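Local atomic coordinates of probable hydrolase (Pseudomonas aeruginosa, PDB entry 7AL6), a protein that is of unknown function but has an alpha/beta hydrolase fold and is probably a hydrolase, perhaps a lipolytic enzyme. Residues R246-L249 and E250-P253. Numbering follows the deposited sequence.
Sequences RALL and ETLP. With EDO (1,2-ethanediol), chain H.
Leu-248 O takes two bonds from Thr-251 as the helix runs out. Thr-251 OG1 lies 2.8 Å from Leu-248 O, donating in the carbonyl plane onto a lone pair, while Thr-251 N reaches the same oxygen from above that plane, at 2.9 Å. With chi1 at 74°, OG1 sits between its own backbone N and carbonyl carbon. Threonine suits this exit because its hydroxyl gives a terminal carbonyl a second donor. Leu-252 N bonds to Leu-249 O at 3.1 Å, an i to i+3 spacing that succeeds the weak i to i+4 bond from Glu-250 N to Arg-246 O. Helix 245-250 is part of the beta-alpha-beta crossover from strand 229-234 to strand 255-259, at one border of the alpha/beta hydrolase sheet. Leu-252 CD1 meets Leu-248 CG and Leu-249 CD2, each at 4.2 Å, and all three leucines touch Leu-128, apolar branches suited to the packed side, where Leu-249 and Leu-252 are buried. Glu-250, extended beyond CG, runs back past the Arg-246 carbonyl, its CG 3.2 Å from Arg-246 O; Arg-246 NE stays 4.4 Å from Glu-250 OE2, beyond a salt bridge. 1,2-Ethanediol, probably from the crystallisation liquor, donates from O2 to Pro-253 O (2.9 Å) and bonds Val-229 N.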
# COMPACT_ATOMS: atom_id res chain seq x y z
N ARG A 246 18.41 -21.40 -33.86
CA ARG A 246 19.32 -22.55 -34.02
C ARG A 246 20.74 -22.05 -34.30
O ARG A 246 21.65 -22.58 -33.72
CB ARG A 246 18.76 -23.43 -35.13
CG ARG A 246 19.64 -24.60 -35.53
CD ARG A 246 18.82 -25.59 -36.32
NE ARG A 246 18.96 -26.89 -35.70
CZ ARG A 246 18.01 -27.51 -35.02
NH1 ARG A 246 18.28 -28.69 -34.49
NH2 ARG A 246 16.81 -26.99 -34.88
N ALA A 247 20.90 -21.03 -35.13
CA ALA A 247 22.22 -20.49 -35.43
C ALA A 247 22.80 -19.73 -34.24
O ALA A 247 24.01 -19.76 -34.01
CB ALA A 247 22.15 -19.57 -36.65
N LEU A 248 21.96 -19.02 -33.49
CA LEU A 248 22.49 -18.39 -32.28
C LEU A 248 23.02 -19.45 -31.32
O LEU A 248 24.15 -19.33 -30.81
CB LEU A 248 21.41 -17.55 -31.60
CG LEU A 248 21.83 -17.01 -30.24
CD1 LEU A 248 23.05 -16.09 -30.33
CD2 LEU A 248 20.58 -16.34 -29.59
N LEU A 249 22.24 -20.50 -31.08
CA LEU A 249 22.58 -21.54 -30.08
C LEU A 249 23.93 -22.14 -30.41
O LEU A 249 24.69 -22.40 -29.51
CB LEU A 249 21.49 -22.61 -30.01
CG LEU A 249 20.17 -22.19 -29.38
CD1 LEU A 249 19.24 -23.37 -29.27
CD2 LEU A 249 20.35 -21.57 -28.02
N GLU A 250 24.25 -22.27 -31.70
CA GLU A 250 25.52 -22.85 -32.22
C GLU A 250 26.72 -21.97 -31.81
O GLU A 250 27.80 -22.51 -31.76
CB GLU A 250 25.36 -23.16 -33.71
CG GLU A 250 24.35 -24.28 -33.96
CD GLU A 250 23.89 -24.60 -35.38
OE1 GLU A 250 24.20 -23.85 -36.32
OE2 GLU A 250 23.20 -25.61 -35.53
N THR A 251 26.56 -20.68 -31.55
CA THR A 251 27.62 -19.75 -31.10
C THR A 251 27.69 -19.64 -29.57
O THR A 251 28.38 -18.77 -29.11
CB THR A 251 27.45 -18.35 -31.70
OG1 THR A 251 26.38 -17.65 -31.09
CG2 THR A 251 27.19 -18.38 -33.18
N LEU A 252 26.99 -20.47 -28.80
CA LEU A 252 26.96 -20.32 -27.36
C LEU A 252 27.51 -21.57 -26.71
O LEU A 252 27.28 -22.68 -27.19
CB LEU A 252 25.54 -20.06 -26.81
CG LEU A 252 24.79 -18.86 -27.34
CD1 LEU A 252 23.35 -18.83 -26.80
CD2 LEU A 252 25.53 -17.58 -27.02
N PRO A 253 28.17 -21.44 -25.61
CA PRO A 253 28.74 -22.63 -24.98
C PRO A 253 27.76 -23.39 -24.11
O PRO A 253 28.19 -24.16 -23.25
CB PRO A 253 29.88 -22.06 -24.13
CG PRO A 253 29.30 -20.71 -23.67
CD PRO A 253 28.60 -20.20 -24.94
C1 EDO H . 28.08 -26.26 -19.08
O1 EDO H . 29.36 -26.81 -18.88
C2 EDO H . 27.94 -25.62 -20.40
O2 EDO H . 27.75 -24.26 -20.43